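Local coordinates for actin-related protein 8 (Homo sapiens, PDB 4FO0) that serves as an actin-fold subunit of the chromatin-remodelling INO80 complex, binding ATP with low basal ATPase activity and without polymerizing, at residues 61-66 with 275-280; 98-103 with 350-355; 286-291 with 301-306. All coordinates share one frame; numbering follows the deposited sequence.

Contact 1 (61-66 with 275-280); sequences LLREGL and CLAYGG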
ATOM      1  N   LEU A  61      -9.710  -7.349  -2.927  1.00 47.13           N
ATOM      2  CA  LEU A  61      -8.789  -8.344  -3.467  1.00 41.09           C
ATOM      3  C   LEU A  61      -9.195  -8.799  -4.869  1.00 43.58           C
ATOM      4  O   LEU A  61      -8.425  -9.456  -5.558  1.00 46.56           O
ATOM      5  CB  LEU A  61      -8.648  -9.566  -2.554  1.00 23.84           C
ATOM      6  CG  LEU A  61      -8.155  -9.411  -1.121  1.00 36.71           C
ATOM      7  CD1 LEU A  61      -7.683 -10.768  -0.633  1.00 36.68           C
ATOM      8  CD2 LEU A  61      -7.050  -8.364  -0.979  1.00 45.05           C
ATOM      9  N   LEU A  62     -10.403  -8.480  -5.301  1.00 49.39           N
ATOM     10  CA  LEU A  62     -10.731  -8.717  -6.700  1.00 41.46           C
ATOM     11  C   LEU A  62     -10.566  -7.430  -7.500  1.00 52.59           C
ATOM     12  O   LEU A  62     -10.489  -6.332  -6.934  1.00 49.02           O
ATOM     13  CB  LEU A  62     -12.135  -9.272  -6.861  1.00 36.37           C
ATOM     14  CG  LEU A  62     -12.341 -10.723  -6.446  1.00 55.46           C
ATOM     15  CD1 LEU A  62     -13.642 -11.211  -7.035  1.00 47.89           C
ATOM     16  CD2 LEU A  62     -11.192 -11.583  -6.929  1.00 55.66           C
ATOM     17  N   ARG A  63     -10.504  -7.572  -8.819  1.00 41.76           N
ATOM     18  CA  ARG A  63     -10.266  -6.442  -9.705  1.00 33.88           C
ATOM     19  C   ARG A  63     -10.661  -6.881 -11.095  1.00 34.07           C
ATOM     20  O   ARG A  63     -10.822  -8.077 -11.335  1.00 38.47           O
ATOM     21  CB  ARG A  63      -8.785  -6.033  -9.673  1.00 29.64           C
ATOM     22  CG  ARG A  63      -7.812  -7.191  -9.925  1.00 35.99           C
ATOM     23  CD  ARG A  63      -6.365  -6.740  -9.837  1.00 34.60           C
ATOM     24  NE  ARG A  63      -6.065  -5.650 -10.765  1.00 49.04           N
ATOM     25  CZ  ARG A  63      -4.915  -4.984 -10.782  1.00 39.02           C
ATOM     26  NH1 ARG A  63      -3.959  -5.291  -9.922  1.00 30.95           N
ATOM     27  NH2 ARG A  63      -4.721  -4.009 -11.654  1.00 41.67           N
ATOM     28  N   GLU A  64     -10.812  -5.923 -12.007  1.00 36.12           N
ATOM     29  CA  GLU A  64     -11.134  -6.232 -13.400  1.00 45.02           C
ATOM     30  C   GLU A  64     -10.035  -7.024 -14.101  1.00 41.52           C
ATOM     31  O   GLU A  64      -8.848  -6.811 -13.865  1.00 46.85           O
ATOM     32  CB  GLU A  64     -11.364  -4.953 -14.197  1.00 42.73           C
ATOM     33  CG  GLU A  64     -12.716  -4.308 -14.026  1.00 58.55           C
ATOM     34  CD  GLU A  64     -12.755  -2.934 -14.682  1.00110.04           C
ATOM     35  OE1 GLU A  64     -13.397  -2.015 -14.121  1.00118.58           O
ATOM     36  OE2 GLU A  64     -12.128  -2.771 -15.756  1.00106.96           O
ATOM     37  N   GLY A  65     -10.441  -7.922 -14.990  1.00 42.24           N
ATOM     38  CA  GLY A  65      -9.500  -8.597 -15.860  1.00 44.61           C
ATOM     39  C   GLY A  65      -8.947  -9.918 -15.347  1.00 43.35           C
ATOM     40  O   GLY A  65      -8.107 -10.519 -16.007  1.00 37.30           O
ATOM     41  N   LEU A  66      -9.407 -10.378 -14.184  1.00 41.92           N
ATOM     42  CA  LEU A  66      -8.915 -11.638 -13.634  1.00 38.50           C
ATOM     43  C   LEU A  66      -9.504 -12.861 -14.331  1.00 49.36           C
ATOM     44  O   LEU A  66      -8.962 -13.961 -14.214  1.00 50.27           O
ATOM     45  CB  LEU A  66      -9.191 -11.735 -12.137  1.00 27.27           C
ATOM     46  CG  LEU A  66      -8.352 -10.840 -11.237  1.00 48.84           C
ATOM     47  CD1 LEU A  66      -8.723 -11.123  -9.800  1.00 37.88           C
ATOM     48  CD2 LEU A  66      -6.860 -11.061 -11.479  1.00 27.97           C
ATOM     49  N   CYS A 275       4.700   3.944 -12.235  1.00 30.15           N
ATOM     50  CA  CYS A 275       3.727   3.385 -11.331  1.00 37.65           C
ATOM     51  C   CYS A 275       3.147   2.087 -11.886  1.00 34.26           C
ATOM     52  O   CYS A 275       2.675   2.028 -13.018  1.00 38.72           O
ATOM     53  CB  CYS A 275       2.637   4.389 -10.966  1.00 44.97           C
ATOM     54  SG  CYS A 275       1.711   3.846  -9.497  1.00 52.01           S
ATOM     55  N   LEU A 276       3.213   1.040 -11.072  1.00 32.98           N
ATOM     56  CA  LEU A 276       2.720  -0.266 -11.466  1.00 40.70           C
ATOM     57  C   LEU A 276       1.447  -0.528 -10.694  1.00 43.07           C
ATOM     58  O   LEU A 276       1.380  -0.254  -9.492  1.00 36.64           O
ATOM     59  CB  LEU A 276       3.751  -1.337 -11.139  1.00 33.37           C
ATOM     60  CG  LEU A 276       5.182  -0.897 -11.460  1.00 37.22           C
ATOM     61  CD1 LEU A 276       6.206  -1.858 -10.857  1.00 38.75           C
ATOM     62  CD2 LEU A 276       5.361  -0.781 -12.967  1.00 35.06           C
ATOM     63  N   ALA A 277       0.447  -1.058 -11.394  1.00 29.45           N
ATOM     64  CA  ALA A 277      -0.863  -1.318 -10.819  1.00 31.77           C
ATOM     65  C   ALA A 277      -0.982  -2.672 -10.110  1.00 33.27           C
ATOM     66  O   ALA A 277      -1.897  -3.447 -10.389  1.00 41.38           O
ATOM     67  CB  ALA A 277      -1.940  -1.202 -11.890  1.00 37.70           C
ATOM     68  N   TYR A 278      -0.074  -2.951  -9.188  1.00 25.57           N
ATOM     69  CA  TYR A 278      -0.234  -4.122  -8.344  1.00 35.48           C
ATOM     70  C   TYR A 278       0.555  -3.905  -7.072  1.00 35.16           C
ATOM     71  O   TYR A 278       1.435  -3.053  -7.042  1.00 29.37           O
ATOM     72  CB  TYR A 278       0.230  -5.378  -9.062  1.00 23.05           C
ATOM     73  CG  TYR A 278       1.701  -5.360  -9.408  1.00 29.97           C
ATOM     74  CD1 TYR A 278       2.138  -4.996 -10.688  1.00 29.83           C
ATOM     75  CD2 TYR A 278       2.652  -5.703  -8.464  1.00 33.63           C
ATOM     76  CE1 TYR A 278       3.470  -4.982 -11.005  1.00 31.96           C
ATOM     77  CE2 TYR A 278       4.003  -5.692  -8.771  1.00 37.56           C
ATOM     78  CZ  TYR A 278       4.408  -5.329 -10.039  1.00 43.42           C
ATOM     79  OH  TYR A 278       5.756  -5.320 -10.330  1.00 42.24           O
ATOM     80  N   GLY A 279       0.205  -4.655  -6.026  1.00 29.53           N
ATOM     81  CA  GLY A 279       0.851  -4.551  -4.727  1.00 25.77           C
ATOM     82  C   GLY A 279       0.487  -5.713  -3.813  1.00 35.68           C
ATOM     83  O   GLY A 279       0.140  -6.801  -4.278  1.00 34.19           O
ATOM     84  N   GLY A 280       0.545  -5.481  -2.505  1.00 30.72           N
ATOM     85  CA  GLY A 280       0.299  -6.539  -1.540  1.00 29.69           C
ATOM     86  C   GLY A 280      -0.975  -7.344  -1.749  1.00 32.98           C
ATOM     87  O   GLY A 280      -1.009  -8.543  -1.482  1.00 32.43           O
TER
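An inverse gamma turn centred on Ala277, just ahead of the helix that starts at the ATP pocket of this actin fold, is held by Arg63, whose guanidinium comes in end-on. NH1 and NH2 both donate to one acceptor, the carbonyl oxygen of Ala277. The bond from Arg63 NH1 to Ala277 O is 2.8 Å long, with an N-H...O angle of 158°. That from Arg63 NH2 to Ala277 O is longer, at 3.1 Å, and more bent, at 137°. The oxygen lies almost exactly in the guanidinium plane, at its NH1/NH2 edge, and the forked pair resists any swing of the group off the oxygen. Arg63 CG sits between the backbone N and the carbonyl carbon (chi1 52°), and a bend at chi3 then carries the group across to the turn. The methyl CB of Ala277 lies 4.0 Å from Arg63 NH2, and Tyr278 lends its CA and CB to the neighbourhood of NH1. Arg63 NH1 also forms a salt bridge with Asp282, whose other carboxylate oxygen accepts from the N-cap residue Gly279. An alanine in place of Arg63 is likely to leave Ala277 O without either donor and Asp282 without this charged partner. With Arg63 CA 10.4 Å from Tyr278 CA, the long side chain makes the contact by reaching from one backbone to the other. It joins the loop between strand 38-47 and helix 71-88 to the junction of strand 274-276 with helix 280-293, whose first residue, Gly280, touches ATP.

Contact 2 (98-103 with 350-355); sequences IPVSPE and LGDEKL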
ATOM      1  N   ILE A  98      14.653 -28.426  -3.584  1.00 44.15           N
ATOM      2  CA  ILE A  98      13.788 -29.513  -4.011  1.00 45.18           C
ATOM      3  C   ILE A  98      12.318 -29.098  -3.922  1.00 41.88           C
ATOM      4  O   ILE A  98      11.795 -28.819  -2.846  1.00 40.85           O
ATOM      5  CB  ILE A  98      14.036 -30.776  -3.150  1.00 44.11           C
ATOM      6  CG1 ILE A  98      15.475 -31.250  -3.301  1.00 46.73           C
ATOM      7  CG2 ILE A  98      13.102 -31.908  -3.533  1.00 27.29           C
ATOM      8  CD1 ILE A  98      15.837 -32.313  -2.289  1.00 43.63           C
ATOM      9  N   PRO A  99      11.638 -29.060  -5.061  1.00 43.76           N
ATOM     10  CA  PRO A  99      10.225 -28.665  -5.035  1.00 44.36           C
ATOM     11  C   PRO A  99       9.364 -29.704  -4.320  1.00 40.52           C
ATOM     12  O   PRO A  99       9.696 -30.892  -4.337  1.00 51.71           O
ATOM     13  CB  PRO A  99       9.857 -28.599  -6.525  1.00 38.23           C
ATOM     14  CG  PRO A  99      10.795 -29.552  -7.176  1.00 35.84           C
ATOM     15  CD  PRO A  99      12.090 -29.447  -6.404  1.00 38.48           C
ATOM     16  N   VAL A 100       8.271 -29.258  -3.705  1.00 53.19           N
ATOM     17  CA  VAL A 100       7.323 -30.159  -3.053  1.00 46.46           C
ATOM     18  C   VAL A 100       5.967 -30.034  -3.724  1.00 46.44           C
ATOM     19  O   VAL A 100       5.619 -28.965  -4.212  1.00 37.81           O
ATOM     20  CB  VAL A 100       7.163 -29.832  -1.571  1.00 43.68           C
ATOM     21  CG1 VAL A 100       8.424 -30.230  -0.805  1.00 36.97           C
ATOM     22  CG2 VAL A 100       6.857 -28.355  -1.401  1.00 37.94           C
ATOM     23  N   SER A 101       5.201 -31.122  -3.746  1.00 38.53           N
ATOM     24  CA  SER A 101       3.957 -31.139  -4.503  1.00 46.94           C
ATOM     25  C   SER A 101       2.740 -30.523  -3.800  1.00 52.64           C
ATOM     26  O   SER A 101       2.456 -30.827  -2.644  1.00 49.54           O
ATOM     27  CB  SER A 101       3.614 -32.561  -4.921  1.00 39.45           C
ATOM     28  OG  SER A 101       2.357 -32.583  -5.576  1.00 56.60           O
ATOM     29  N   PRO A 102       2.009 -29.659  -4.516  1.00 46.79           N
ATOM     30  CA  PRO A 102       0.670 -29.239  -4.087  1.00 50.56           C
ATOM     31  C   PRO A 102      -0.247 -30.438  -3.804  1.00 50.26           C
ATOM     32  O   PRO A 102      -0.986 -30.419  -2.821  1.00 54.17           O
ATOM     33  CB  PRO A 102       0.150 -28.444  -5.291  1.00 43.12           C
ATOM     34  CG  PRO A 102       1.386 -27.927  -5.960  1.00 44.91           C
ATOM     35  CD  PRO A 102       2.471 -28.938  -5.717  1.00 44.36           C
ATOM     36  N   GLU A 103      -0.199 -31.469  -4.643  1.00 59.27           N
ATOM     37  CA  GLU A 103      -1.063 -32.627  -4.443  1.00 59.67           C
ATOM     38  C   GLU A 103      -0.703 -33.401  -3.180  1.00 48.78           C
ATOM     39  O   GLU A 103      -1.576 -33.858  -2.453  1.00 52.77           O
ATOM     40  CB  GLU A 103      -1.061 -33.537  -5.668  1.00 58.24           C
ATOM     41  CG  GLU A 103      -1.600 -32.850  -6.919  1.00 99.38           C
ATOM     42  CD  GLU A 103      -1.589 -33.752  -8.152  1.00136.54           C
ATOM     43  OE1 GLU A 103      -0.932 -34.819  -8.104  1.00130.49           O
ATOM     44  OE2 GLU A 103      -2.242 -33.393  -9.165  1.00124.81           O
ATOM     45  N   LEU A 350       1.920 -26.505   4.251  1.00 45.57           N
ATOM     46  CA  LEU A 350       2.266 -25.647   3.120  1.00 42.55           C
ATOM     47  C   LEU A 350       3.665 -25.878   2.606  1.00 48.71           C
ATOM     48  O   LEU A 350       4.603 -26.110   3.381  1.00 45.48           O
ATOM     49  CB  LEU A 350       2.129 -24.176   3.495  1.00 52.50           C
ATOM     50  CG  LEU A 350       0.756 -23.620   3.158  1.00 52.43           C
ATOM     51  CD1 LEU A 350       0.726 -22.124   3.367  1.00 60.35           C
ATOM     52  CD2 LEU A 350       0.400 -24.009   1.731  1.00 49.54           C
ATOM     53  N   GLY A 351       3.803 -25.763   1.291  1.00 43.41           N
ATOM     54  CA  GLY A 351       5.106 -25.848   0.656  1.00 47.30           C
ATOM     55  C   GLY A 351       5.585 -24.572  -0.010  1.00 46.72           C
ATOM     56  O   GLY A 351       5.863 -23.557   0.634  1.00 42.17           O
ATOM     57  N   ASP A 352       5.674 -24.624  -1.326  1.00 47.38           N
ATOM     58  CA  ASP A 352       6.368 -23.587  -2.066  1.00 39.68           C
ATOM     59  C   ASP A 352       5.470 -22.378  -2.299  1.00 47.80           C
ATOM     60  O   ASP A 352       5.940 -21.248  -2.489  1.00 35.52           O
ATOM     61  CB  ASP A 352       6.914 -24.166  -3.372  1.00 49.40           C
ATOM     62  CG  ASP A 352       7.865 -25.338  -3.137  1.00 57.55           C
ATOM     63  OD1 ASP A 352       8.711 -25.263  -2.208  1.00 55.95           O
ATOM     64  OD2 ASP A 352       7.749 -26.345  -3.872  1.00 43.31           O
ATOM     65  N   GLU A 353       4.168 -22.614  -2.270  1.00 44.81           N
ATOM     66  CA  GLU A 353       3.222 -21.513  -2.289  1.00 39.57           C
ATOM     67  C   GLU A 353       3.685 -20.321  -1.405  1.00 31.60           C
ATOM     68  O   GLU A 353       3.506 -19.161  -1.767  1.00 33.19           O
ATOM     69  CB  GLU A 353       1.851 -22.028  -1.876  1.00 32.65           C
ATOM     70  CG  GLU A 353       1.923 -23.260  -0.993  1.00 51.39           C
ATOM     71  CD  GLU A 353       1.980 -24.570  -1.764  1.00 54.33           C
ATOM     72  OE1 GLU A 353       2.694 -25.484  -1.308  1.00 62.95           O
ATOM     73  OE2 GLU A 353       1.293 -24.703  -2.805  1.00 63.70           O
ATOM     74  N   LYS A 354       4.307 -20.604  -0.269  1.00 24.48           N
ATOM     75  CA  LYS A 354       4.762 -19.530   0.617  1.00 29.46           C
ATOM     76  C   LYS A 354       5.806 -18.638  -0.021  1.00 35.23           C
ATOM     77  O   LYS A 354       5.965 -17.491   0.390  1.00 36.73           O
ATOM     78  CB  LYS A 354       5.311 -20.082   1.935  1.00 30.00           C
ATOM     79  CG  LYS A 354       4.272 -20.757   2.813  1.00 30.16           C
ATOM     80  CD  LYS A 354       4.905 -21.277   4.078  1.00 39.82           C
ATOM     81  CE  LYS A 354       5.786 -22.471   3.799  1.00 39.51           C
ATOM     82  NZ  LYS A 354       6.518 -22.817   5.035  1.00 49.29           N
ATOM     83  N   LEU A 355       6.527 -19.177  -1.005  1.00 29.65           N
ATOM     84  CA  LEU A 355       7.577 -18.436  -1.709  1.00 30.49           C
ATOM     85  C   LEU A 355       7.145 -17.999  -3.110  1.00 26.84           C
ATOM     86  O   LEU A 355       7.484 -16.923  -3.557  1.00 27.54           O
ATOM     87  CB  LEU A 355       8.851 -19.268  -1.801  1.00 37.26           C
ATOM     88  CG  LEU A 355       9.999 -18.714  -2.649  1.00 33.22           C
ATOM     89  CD1 LEU A 355      10.628 -17.463  -2.022  1.00 23.69           C
ATOM     90  CD2 LEU A 355      11.034 -19.794  -2.797  1.00 25.92           C
TER
HETATM   91  O   HOH W   1       4.475 -26.699  -3.094  1.00 43.63           O
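Val100 and Gly351 bring the two backbones together, their CA atoms 6.1 Å apart: an extended run leading into helix 102-109 passes the loop that leads from strand 343-350 into helix 353-359. This is a loop-to-loop contact of the actin fold, away from the ATP site. Ser101 is the N-cap of helix 102-109, its OG taking a weak bond from Glu103 N. The backbone N of Val100 donates to Asp352 OD2 at 3.0 Å, nearly straight at 174°, meeting the oxygen on its syn side and 17° out of the carboxylate plane. A water sits between the same two residues, donating to Val100 O at 2.8 Å and accepting from Asp352 N at 3.0 Å.

Val100 CG2, placed between its own N and carbonyl carbon, packs over Gly351 CA at 3.7 Å and against the Asp352 carboxylate. The other carboxylate oxygen, Asp352 OD1, pairs with Arg97 in a salt bridge, so the two oxygens are held by the neighbouring residues Arg97 and Val100. Within its own loop, Gly351 N donates to the anti lone pair of Glu353 OE1 at 2.8 Å. Around the contact, helix 71-88 meets Pro99 through Trp87, and helix 280-293 packs on Pro102, Leu350 and Glu353.

Contact 3 (286-291 with 301-306); sequences CFYWLM and CQLTNK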
ATOM      1  N   CYS A 286      -3.206 -14.115  -4.957  1.00 32.41           N
ATOM      2  CA  CYS A 286      -2.389 -15.160  -5.547  1.00 38.59           C
ATOM      3  C   CYS A 286      -2.118 -16.289  -4.542  1.00 38.56           C
ATOM      4  O   CYS A 286      -2.345 -17.476  -4.834  1.00 33.06           O
ATOM      5  CB  CYS A 286      -1.086 -14.549  -6.056  1.00 25.03           C
ATOM      6  SG  CYS A 286       0.074 -15.693  -6.803  1.00 40.89           S
ATOM      7  N   PHE A 287      -1.639 -15.908  -3.362  1.00 33.49           N
ATOM      8  CA  PHE A 287      -1.423 -16.851  -2.273  1.00 34.35           C
ATOM      9  C   PHE A 287      -2.679 -17.668  -1.956  1.00 36.94           C
ATOM     10  O   PHE A 287      -2.616 -18.868  -1.724  1.00 36.49           O
ATOM     11  CB  PHE A 287      -0.951 -16.120  -1.021  1.00 25.61           C
ATOM     12  CG  PHE A 287      -0.451 -17.041   0.051  1.00 33.34           C
ATOM     13  CD1 PHE A 287       0.462 -18.049  -0.252  1.00 31.09           C
ATOM     14  CD2 PHE A 287      -0.876 -16.900   1.360  1.00 33.50           C
ATOM     15  CE1 PHE A 287       0.932 -18.908   0.730  1.00 38.54           C
ATOM     16  CE2 PHE A 287      -0.407 -17.751   2.354  1.00 35.92           C
ATOM     17  CZ  PHE A 287       0.500 -18.758   2.038  1.00 46.57           C
ATOM     18  N   TYR A 288      -3.825 -17.011  -1.947  1.00 29.23           N
ATOM     19  CA  TYR A 288      -5.071 -17.720  -1.778  1.00 38.00           C
ATOM     20  C   TYR A 288      -5.257 -18.790  -2.850  1.00 34.10           C
ATOM     21  O   TYR A 288      -5.583 -19.938  -2.560  1.00 33.56           O
ATOM     22  CB  TYR A 288      -6.251 -16.740  -1.799  1.00 30.53           C
ATOM     23  CG  TYR A 288      -7.595 -17.428  -1.747  1.00 34.69           C
ATOM     24  CD1 TYR A 288      -7.901 -18.330  -0.725  1.00 32.97           C
ATOM     25  CD2 TYR A 288      -8.560 -17.179  -2.713  1.00 37.43           C
ATOM     26  CE1 TYR A 288      -9.136 -18.974  -0.676  1.00 39.44           C
ATOM     27  CE2 TYR A 288      -9.794 -17.803  -2.669  1.00 52.32           C
ATOM     28  CZ  TYR A 288     -10.078 -18.698  -1.650  1.00 44.15           C
ATOM     29  OH  TYR A 288     -11.308 -19.305  -1.625  1.00 59.13           O
ATOM     30  N   TRP A 289      -5.068 -18.399  -4.099  1.00 30.63           N
ATOM     31  CA  TRP A 289      -5.265 -19.315  -5.232  0.50 33.59           C
ATOM     32  C   TRP A 289      -4.311 -20.497  -5.155  1.00 39.81           C
ATOM     33  O   TRP A 289      -4.696 -21.651  -5.400  1.00 32.54           O
ATOM     34  CB  TRP A 289      -5.080 -18.570  -6.549  0.50 33.23           C
ATOM     35  CG  TRP A 289      -4.842 -19.422  -7.780  0.50 41.60           C
ATOM     36  CD1 TRP A 289      -5.743 -20.238  -8.412  0.50 48.15           C
ATOM     37  CD2 TRP A 289      -3.633 -19.506  -8.543  0.50 33.21           C
ATOM     38  NE1 TRP A 289      -5.161 -20.834  -9.509  0.50 36.45           N
ATOM     39  CE2 TRP A 289      -3.862 -20.397  -9.608  0.50 26.70           C
ATOM     40  CE3 TRP A 289      -2.370 -18.912  -8.421  0.50 33.50           C
ATOM     41  CZ2 TRP A 289      -2.876 -20.715 -10.547  0.50 42.57           C
ATOM     42  CZ3 TRP A 289      -1.394 -19.228  -9.354  0.50 45.55           C
ATOM     43  CH2 TRP A 289      -1.654 -20.121 -10.404  0.50 45.60           C
ATOM     44  N   LEU A 290      -3.067 -20.224  -4.776  1.00 36.78           N
ATOM     45  CA  LEU A 290      -2.101 -21.301  -4.607  1.00 32.20           C
ATOM     46  C   LEU A 290      -2.547 -22.232  -3.481  1.00 43.17           C
ATOM     47  O   LEU A 290      -2.544 -23.455  -3.646  1.00 41.25           O
ATOM     48  CB  LEU A 290      -0.704 -20.743  -4.348  1.00 39.51           C
ATOM     49  CG  LEU A 290      -0.134 -19.898  -5.487  1.00 42.98           C
ATOM     50  CD1 LEU A 290       1.140 -19.134  -5.076  1.00 31.70           C
ATOM     51  CD2 LEU A 290       0.127 -20.776  -6.675  1.00 26.42           C
ATOM     52  N   MET A 291      -2.936 -21.655  -2.344  1.00 37.66           N
ATOM     53  CA  MET A 291      -3.391 -22.454  -1.202  1.00 31.29           C
ATOM     54  C   MET A 291      -4.619 -23.310  -1.513  1.00 34.03           C
ATOM     55  O   MET A 291      -4.747 -24.419  -1.016  1.00 33.75           O
ATOM     56  CB  MET A 291      -3.692 -21.579   0.001  1.00 24.93           C
ATOM     57  CG  MET A 291      -2.462 -20.980   0.641  1.00 31.67           C
ATOM     58  SD  MET A 291      -2.829 -20.122   2.205  1.00 51.48           S
ATOM     59  CE  MET A 291      -4.037 -18.891   1.745  1.00 25.99           C
ATOM     60  N   CYS A 301     -14.398 -19.763   2.111  1.00 53.65           N
ATOM     61  CA  CYS A 301     -13.791 -18.499   1.816  1.00 41.52           C
ATOM     62  C   CYS A 301     -14.240 -17.910   0.510  1.00 46.74           C
ATOM     63  O   CYS A 301     -14.459 -18.592  -0.433  1.00 53.44           O
ATOM     64  CB  CYS A 301     -12.301 -18.708   1.805  1.00 41.63           C
ATOM     65  SG  CYS A 301     -11.260 -17.295   2.016  1.00 46.87           S
ATOM     66  N   GLN A 302     -14.365 -16.609   0.483  1.00 38.93           N
ATOM     67  CA  GLN A 302     -14.716 -15.857  -0.725  1.00 48.67           C
ATOM     68  C   GLN A 302     -13.972 -14.533  -0.777  1.00 47.94           C
ATOM     69  O   GLN A 302     -13.883 -13.831   0.234  1.00 47.45           O
ATOM     70  CB  GLN A 302     -16.194 -15.527  -0.756  1.00 40.44           C
ATOM     71  CG  GLN A 302     -17.118 -16.682  -0.548  1.00 53.49           C
ATOM     72  CD  GLN A 302     -18.524 -16.191  -0.271  1.00 78.41           C
ATOM     73  OE1 GLN A 302     -19.342 -16.095  -1.185  1.00 83.10           O
ATOM     74  NE2 GLN A 302     -18.803 -15.841   0.990  1.00 60.25           N
ATOM     75  N   LEU A 303     -13.474 -14.177  -1.958  1.00 34.32           N
ATOM     76  CA  LEU A 303     -12.701 -12.947  -2.128  1.00 36.47           C
ATOM     77  C   LEU A 303     -13.556 -11.674  -2.041  1.00 46.48           C
ATOM     78  O   LEU A 303     -13.043 -10.584  -1.779  1.00 53.31           O
ATOM     79  CB  LEU A 303     -11.918 -12.993  -3.437  1.00 32.25           C
ATOM     80  CG  LEU A 303     -10.797 -14.039  -3.438  1.00 52.21           C
ATOM     81  CD1 LEU A 303     -10.243 -14.289  -4.848  1.00 37.81           C
ATOM     82  CD2 LEU A 303      -9.682 -13.609  -2.500  1.00 36.72           C
ATOM     83  N   THR A 304     -14.859 -11.823  -2.247  1.00 39.36           N
ATOM     84  CA  THR A 304     -15.795 -10.707  -2.164  1.00 43.06           C
ATOM     85  C   THR A 304     -16.155 -10.359  -0.724  1.00 41.95           C
ATOM     86  O   THR A 304     -16.880  -9.401  -0.470  1.00 58.51           O
ATOM     87  CB  THR A 304     -17.112 -11.054  -2.875  1.00 49.75           C
ATOM     88  OG1 THR A 304     -17.609 -12.299  -2.368  1.00 43.87           O
ATOM     89  CG2 THR A 304     -16.894 -11.181  -4.362  1.00 41.49           C
ATOM     90  N   ASN A 305     -15.659 -11.150   0.215  1.00 37.59           N
ATOM     91  CA  ASN A 305     -16.047 -11.015   1.602  1.00 33.13           C
ATOM     92  C   ASN A 305     -14.947 -10.328   2.457  1.00 37.32           C
ATOM     93  O   ASN A 305     -13.814 -10.786   2.525  1.00 33.68           O
ATOM     94  CB  ASN A 305     -16.412 -12.403   2.139  1.00 37.61           C
ATOM     95  CG  ASN A 305     -16.790 -12.383   3.602  1.00 41.94           C
ATOM     96  OD1 ASN A 305     -15.925 -12.341   4.495  1.00 34.10           O
ATOM     97  ND2 ASN A 305     -18.087 -12.408   3.863  1.00 47.54           N
ATOM     98  N   LYS A 306     -15.292  -9.222   3.102  1.00 38.20           N
ATOM     99  CA  LYS A 306     -14.320  -8.418   3.843  1.00 35.54           C
ATOM    100  C   LYS A 306     -13.562  -9.179   4.911  1.00 38.60           C
ATOM    101  O   LYS A 306     -12.347  -9.001   5.063  1.00 44.12           O
ATOM    102  CB  LYS A 306     -14.996  -7.204   4.486  1.00 32.59           C
ATOM    103  CG  LYS A 306     -14.855  -5.923   3.697  1.00 29.86           C
ATOM    104  CD  LYS A 306     -16.209  -5.339   3.300  1.00 39.88           C
ATOM    105  CE  LYS A 306     -17.005  -4.883   4.510  1.00 41.94           C
ATOM    106  NZ  LYS A 306     -18.435  -5.286   4.359  1.00 44.33           N
TER
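Tyr288 extends its ring from helix 280-293 with CG anti to the backbone N (chi1 175°), and Cys301 SG likewise stands anti to its own N (chi1 -160°), which brings sulfur and ring together. The result is a Cys sulfur-aromatic contact inside the actin fold, between this helix and the loop that leads into helix 306-319. Cys301 SG lies 4.5 Å from the centroid of the Tyr288 ring, at 39° from its normal, an oblique approach. Cys301 meets the CE1 and CZ side of the ring, and its CB comes within 3.6 Å of the Tyr288 hydroxyl oxygen OH.

Leu303 takes the other half. Its branch atoms CG, CD1 and CD2 gather at CD2 and CE2 of the tyrosine, so two residues of one short loop meet the ring. The loop keeps its form through a type I turn from Gln302 to Asn305, with Asn305 N bonded to Gln302 O. Asn305 is the N-cap of the following helix, its OD1 accepting from the backbone N of Asp308. Leu312 of helix 306-319 packs on both Tyr288 and Leu303. Across the contact, Leu303 CD2 approaches Tyr288 CD2 to 3.7 Å.

Overall arrangement
Helix 280-293 ties the three sites together: contact 1 lies at its start, contact 3 uses its middle, and residues of contact 2 rest against Phe287 and Leu290 on it. Contacts 1 and 3 touch directly, Leu62 CD2 lying 3.5 Å from Leu303 CD1, and contacts 2 and 3 meet where Leu350 CD1 approaches Phe287 CZ. Contacts 1 and 2 do not touch, their nearest atoms being about 11 Å apart. Contact 3 is buried and largely apolar. The other two, both partly buried, rely on charged side chains meeting backbone groups, a guanidinium donating near the ATP pocket and a carboxylate accepting farther from the chain's centre, with a water alongside.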